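Local atomic coordinates of zonadhesin (Komagataella phaffii, PDB entry 5FX8), a protein that is a putative cell-wall adhesion protein that may mediate cell-cell contact through salt bridges and hydrogen bonds with other proteins. Residues C[42-47]-C[92-97]; C[103-108]-C[314-319]. All coordinates share one frame; numbering follows the deposited sequence.

In the fold
Both contacts lie in the mixed beta sheet that carries the strands of the first cohesin-like region of this N-terminal adhesin fragment, their centres about 13 Å apart. Interaction 1 pairs strand 45-49 with strand 89-94; interaction 2 follows it along the chain, joining the next strand, 101-114, to strand 312-319, which enters this sheet from the C-terminal end of the chain. The two meet through side chains, with Phe94 packing on Leu104 and Phe92 on Val108. Their spans differ greatly: interaction 1 is closed within the first cohesin-like region, whereas for interaction 2 the chain passes through the second cohesin-like region and returns to add strand 312-319 beside strand 101-114.

Interaction 1. Residues C[42-47]-C[92-97]; sequences GDATIE and FTFSDP
The rings of Phe94 and Phe92 both turn an edge to segment 42-47. At the edge of the Phe94 ring, near its plane, lie Ala44 O, 3.4 Å from Phe94 CD1, and the tip of Ile46, whose CD1 is 3.7 Å from Phe94 CE1. The Phe92 ring receives Ile46 O at its edge, 3.5 Å from Phe92 CD1, and meets Phe29 and Phe31 in edge-to-face stacks beyond the pair. With CG of Phe94 beside its own backbone N and opposite the carbonyl carbon (chi1 -65°), the ring lies on the face of the sheet that carries Ile46 and Phe92. Ile46 answers with an extended arm, CG1 and CD1 reaching obliquely across to the Phe94 rim while its CB stays close to that of Phe92.

Backbone bonds fix this register. Ile46 and Phe92 form an antiparallel hydrogen-bonded pair: Ile46 N gives to Phe92 O at 2.9 Å, the donor lying in the carbonyl plane, and Phe92 N returns a nearly straight bond to Ile46 O (2.8 Å, 172° at the hydrogen). Phe94 N bonds to Ala44 O at 3.2 Å. Phe92 O has a further neighbour in Thr45 CA, a CA-H...O contact of 3.1 Å.

The other face of the sheet is more polar. Thr45 and Thr93, a non-hydrogen-bonded pair, lie side by side and point the same way, with Thr45 CG2 3.6 Å from Thr93 OG1. Strand 77-84 flanks strand 89-94 through backbone bonds, and Leu79 packs on both phenylalanines. An antiparallel ladder with aromatic and aliphatic residues inside and threonines outside is consistent with one layer of a cohesin-like beta-sandwich.

Interaction 2. Residues C[103-108]-C[314-319]; sequences DLEGVV and FEAFAA
Glu315 and Ala316 both face Glu105, a classic beta bulge in an otherwise antiparallel pairing of strand 101-114 with the last strand of the chain. The extra residue shifts the register by one between Glu105 and Gly106, and the chain turns a corner at Glu315. Phe314, paired with Gly106, is buried on the face that carries Leu104 and Phe317.

There the packing is close. Leu104 crosses the Phe314 ring obliquely, its CD2 3.5 Å from Phe314 CD1. Phe314 CD1 also lies 3.5 Å from Gly106 CA, where no side chain intervenes, and Val108 CG2 comes obliquely to Phe314 CE2 and CZ. Phe31, Phe70 and Val78 close round Phe314 to make a hydrophobic core. Leu104 CD2 also touches Phe317 CD1, at 3.8 Å; with CG opposite the backbone N (chi1 -179°), the Phe317 ring lies against Thr72, Val76 and Val78, with Asp96 of interaction 1 beside it.

The opposite face is looser and more exposed. Ala316 CB rests 3.7 Å from Glu105 CB, and Asp103 merely neighbours Ala318, whose N makes a weak 3.3 Å bond to Asp103 O. Glu105 bends at its second torsion, carrying its carboxylate away from Ala316; OE2 is held by Ser32 OG and Thr33 N.

Between the two faces the backbone is firmly tied. Glu105 N bonds to Ala316 O at 2.9 Å, while Glu105 O takes two donors: Glu315 N at 2.6 Å, tilted 20° from the carbonyl plane, and Ala316 N at 3.2 Å, in that plane and on a lone pair.

Interaction 1. Residues C[42-47]-C[92-97]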
loop_
_atom_site.group_PDB
_atom_site.type_symbol
_atom_site.label_atom_id
_atom_site.label_comp_id
_atom_site.label_asym_id
_atom_site.label_seq_id
_atom_site.Cartn_x
_atom_site.Cartn_y
_atom_site.Cartn_z
ATOM N N GLY C 42 -31.138 27.786 82.604
ATOM C CA GLY C 42 -31.704 27.963 81.268
ATOM C C GLY C 42 -31.635 29.376 80.782
ATOM O O GLY C 42 -30.567 29.793 80.422
ATOM N N ASP C 43 -32.734 30.110 80.764
ATOM C CA ASP C 43 -32.771 31.568 80.599
ATOM C C ASP C 43 -31.581 32.242 79.874
ATOM O O ASP C 43 -31.702 33.370 79.380
ATOM C CB ASP C 43 -33.020 32.204 82.008
ATOM C CG ASP C 43 -31.884 32.006 82.991
ATOM O OD1 ASP C 43 -30.724 31.847 82.516
ATOM O OD2 ASP C 43 -32.185 32.101 84.223
ATOM N N ALA C 44 -30.435 31.563 79.824
ATOM C CA ALA C 44 -29.155 32.104 79.388
ATOM C C ALA C 44 -28.963 31.953 77.892
ATOM O O ALA C 44 -29.365 30.959 77.288
ATOM C CB ALA C 44 -28.002 31.402 80.110
ATOM N N THR C 45 -28.329 32.945 77.301
ATOM C CA THR C 45 -28.143 32.993 75.866
ATOM C C THR C 45 -26.659 33.110 75.572
ATOM O O THR C 45 -25.908 33.717 76.338
ATOM C CB THR C 45 -28.898 34.157 75.269
ATOM O OG1 THR C 45 -28.494 35.351 75.947
ATOM C CG2 THR C 45 -30.407 33.957 75.440
ATOM N N ILE C 46 -26.243 32.488 74.480
ATOM C CA ILE C 46 -24.876 32.552 74.008
ATOM C C ILE C 46 -24.933 32.994 72.561
ATOM O O ILE C 46 -25.483 32.282 71.715
ATOM C CB ILE C 46 -24.156 31.206 74.132
ATOM C CG1 ILE C 46 -24.323 30.656 75.540
ATOM C CG2 ILE C 46 -22.702 31.372 73.801
ATOM C CD1 ILE C 46 -23.586 29.392 75.792
ATOM N N GLU C 47 -24.387 34.165 72.279
ATOM C CA GLU C 47 -24.405 34.728 70.942
ATOM C C GLU C 47 -23.067 34.487 70.256
ATOM O O GLU C 47 -22.016 34.821 70.810
ATOM C CB GLU C 47 -24.729 36.211 71.011
ATOM C CG GLU C 47 -26.121 36.447 71.472
ATOM C CD GLU C 47 -26.554 37.850 71.202
ATOM O OE1 GLU C 47 -25.680 38.738 71.225
ATOM O OE2 GLU C 47 -27.758 38.064 70.940
ATOM N N PHE C 92 -27.808 30.777 71.066
ATOM C CA PHE C 92 -28.215 29.557 71.740
ATOM C C PHE C 92 -28.975 29.961 72.994
ATOM O O PHE C 92 -28.517 30.820 73.747
ATOM C CB PHE C 92 -27.009 28.694 72.098
ATOM C CG PHE C 92 -26.190 28.255 70.917
ATOM C CD1 PHE C 92 -25.321 29.120 70.287
ATOM C CD2 PHE C 92 -26.249 26.966 70.471
ATOM C CE1 PHE C 92 -24.566 28.707 69.218
ATOM C CE2 PHE C 92 -25.498 26.561 69.421
ATOM C CZ PHE C 92 -24.658 27.431 68.789
ATOM N N THR C 93 -30.141 29.370 73.200
ATOM C CA THR C 93 -30.997 29.710 74.327
ATOM C C THR C 93 -31.369 28.446 75.083
ATOM O O THR C 93 -32.138 27.629 74.582
ATOM C CB THR C 93 -32.238 30.432 73.848
ATOM O OG1 THR C 93 -31.841 31.621 73.168
ATOM C CG2 THR C 93 -33.108 30.777 75.009
ATOM N N PHE C 94 -30.853 28.299 76.292
ATOM C CA PHE C 94 -31.148 27.120 77.086
ATOM C C PHE C 94 -32.583 27.147 77.611
ATOM O O PHE C 94 -33.187 28.208 77.776
ATOM C CB PHE C 94 -30.162 27.024 78.234
ATOM C CG PHE C 94 -28.751 26.812 77.803
ATOM C CD1 PHE C 94 -27.959 27.869 77.422
ATOM C CD2 PHE C 94 -28.201 25.551 77.808
ATOM C CE1 PHE C 94 -26.649 27.656 77.041
ATOM C CE2 PHE C 94 -26.903 25.348 77.433
ATOM C CZ PHE C 94 -26.132 26.389 77.049
ATOM N N SER C 95 -33.118 25.958 77.899
ATOM C CA SER C 95 -34.556 25.764 78.156
ATOM C C SER C 95 -34.771 25.201 79.561
ATOM O O SER C 95 -35.274 24.086 79.752
ATOM C CB SER C 95 -35.159 24.834 77.076
ATOM O OG SER C 95 -34.726 25.169 75.756
ATOM N N ASP C 96 -34.402 26.000 80.582
ATOM C CA ASP C 96 -34.294 25.495 81.954
ATOM C C ASP C 96 -34.501 26.635 82.965
ATOM O O ASP C 96 -33.511 27.347 83.301
ATOM C CB ASP C 96 -32.969 24.825 82.220
ATOM C CG ASP C 96 -33.181 23.494 82.895
ATOM O OD1 ASP C 96 -34.315 23.062 83.098
ATOM O OD2 ASP C 96 -32.132 22.876 83.195
ATOM N N PRO C 97 -35.700 26.825 83.504
ATOM C CA PRO C 97 -36.044 28.077 84.110
ATOM C C PRO C 97 -35.310 28.233 85.446
ATOM O O PRO C 97 -35.392 27.347 86.316
ATOM C CB PRO C 97 -37.492 27.925 84.293
ATOM C CG PRO C 97 -37.776 26.423 84.493
ATOM C CD PRO C 97 -36.670 25.715 83.764
#

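Interaction 2. Residues C[103-108]-C[314-319]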
loop_
_atom_site.group_PDB
_atom_site.type_symbol
_atom_site.label_atom_id
_atom_site.label_comp_id
_atom_site.label_asym_id
_atom_site.label_seq_id
_atom_site.Cartn_x
_atom_site.Cartn_y
_atom_site.Cartn_z
ATOM N N ASP C 103 -23.449 20.344 84.407
ATOM C CA ASP C 103 -22.670 19.619 83.417
ATOM C C ASP C 103 -23.253 19.829 82.031
ATOM O O ASP C 103 -24.473 19.838 81.853
ATOM C CB ASP C 103 -22.626 18.121 83.723
ATOM C CG ASP C 103 -21.919 17.816 85.018
ATOM O OD1 ASP C 103 -21.102 18.653 85.459
ATOM O OD2 ASP C 103 -22.175 16.737 85.591
ATOM N N LEU C 104 -22.371 19.975 81.048
ATOM C CA LEU C 104 -22.788 20.141 79.663
ATOM C C LEU C 104 -21.710 19.562 78.768
ATOM O O LEU C 104 -20.582 20.056 78.778
ATOM C CB LEU C 104 -23.015 21.612 79.325
ATOM C CG LEU C 104 -24.308 22.013 78.607
ATOM C CD1 LEU C 104 -24.028 23.079 77.565
ATOM C CD2 LEU C 104 -25.054 20.837 77.999
ATOM N N GLU C 105 -22.052 18.534 77.993
ATOM C CA GLU C 105 -21.154 17.992 76.981
ATOM C C GLU C 105 -21.949 17.729 75.716
ATOM O O GLU C 105 -22.891 16.934 75.738
ATOM C CB GLU C 105 -20.483 16.700 77.445
ATOM C CG GLU C 105 -19.583 16.837 78.643
ATOM C CD GLU C 105 -18.391 17.735 78.392
ATOM O OE1 GLU C 105 -18.003 17.915 77.214
ATOM O OE2 GLU C 105 -17.844 18.260 79.389
ATOM N N GLY C 106 -21.559 18.361 74.616
ATOM C CA GLY C 106 -22.213 18.080 73.352
ATOM C C GLY C 106 -21.606 18.877 72.222
ATOM O O GLY C 106 -20.735 19.721 72.421
ATOM N N VAL C 107 -22.085 18.591 71.016
ATOM C CA VAL C 107 -21.670 19.310 69.819
ATOM C C VAL C 107 -22.917 19.703 69.028
ATOM O O VAL C 107 -23.705 18.839 68.626
ATOM C CB VAL C 107 -20.715 18.480 68.936
ATOM C CG1 VAL C 107 -20.272 19.324 67.756
ATOM C CG2 VAL C 107 -19.513 17.959 69.713
ATOM N N VAL C 108 -23.096 20.993 68.794
ATOM C CA VAL C 108 -24.106 21.469 67.863
ATOM C C VAL C 108 -23.400 21.823 66.565
ATOM O O VAL C 108 -22.429 22.586 66.561
ATOM C CB VAL C 108 -24.882 22.673 68.430
ATOM C CG1 VAL C 108 -25.576 23.450 67.313
ATOM C CG2 VAL C 108 -25.907 22.218 69.447
ATOM N N PHE C 314 -26.226 16.306 72.654
ATOM C CA PHE C 314 -25.549 16.396 73.939
ATOM C C PHE C 314 -25.449 15.038 74.626
ATOM O O PHE C 314 -26.426 14.294 74.705
ATOM C CB PHE C 314 -26.260 17.393 74.855
ATOM C CG PHE C 314 -26.138 18.815 74.403
ATOM C CD1 PHE C 314 -25.063 19.579 74.784
ATOM C CD2 PHE C 314 -27.089 19.374 73.582
ATOM C CE1 PHE C 314 -24.950 20.871 74.373
ATOM C CE2 PHE C 314 -26.969 20.660 73.160
ATOM C CZ PHE C 314 -25.899 21.414 73.557
ATOM N N GLU C 315 -24.256 14.742 75.144
ATOM C CA GLU C 315 -23.970 13.501 75.853
ATOM C C GLU C 315 -24.079 13.617 77.367
ATOM O O GLU C 315 -24.326 12.610 78.029
ATOM C CB GLU C 315 -22.562 13.001 75.508
ATOM C CG GLU C 315 -22.255 12.987 74.023
ATOM C CD GLU C 315 -21.094 12.079 73.667
ATOM O OE1 GLU C 315 -19.929 12.488 73.840
ATOM O OE2 GLU C 315 -21.353 10.956 73.205
ATOM N N ALA C 316 -23.866 14.800 77.938
ATOM C CA ALA C 316 -23.938 14.995 79.380
ATOM C C ALA C 316 -24.706 16.262 79.670
ATOM O O ALA C 316 -24.489 17.286 79.022
ATOM C CB ALA C 316 -22.563 15.110 80.032
ATOM N N PHE C 317 -25.579 16.190 80.667
ATOM C CA PHE C 317 -26.411 17.325 81.027
ATOM C C PHE C 317 -27.003 17.136 82.413
ATOM O O PHE C 317 -27.484 16.046 82.729
ATOM C CB PHE C 317 -27.516 17.489 80.001
ATOM C CG PHE C 317 -28.418 18.635 80.270
ATOM C CD1 PHE C 317 -27.920 19.911 80.377
ATOM C CD2 PHE C 317 -29.771 18.434 80.414
ATOM C CE1 PHE C 317 -28.754 20.973 80.614
ATOM C CE2 PHE C 317 -30.620 19.494 80.652
ATOM C CZ PHE C 317 -30.105 20.772 80.755
ATOM N N ALA C 318 -26.982 18.185 83.235
ATOM C CA ALA C 318 -27.481 18.104 84.601
ATOM C C ALA C 318 -27.735 19.506 85.135
ATOM O O ALA C 318 -26.940 20.416 84.893
ATOM C CB ALA C 318 -26.495 17.366 85.507
ATOM N N ALA C 319 -28.839 19.667 85.871
ATOM C CA ALA C 319 -29.239 20.934 86.475
ATOM C C ALA C 319 -29.655 20.707 87.923
ATOM O O ALA C 319 -29.800 19.571 88.380
ATOM C CB ALA C 319 -30.390 21.592 85.707
#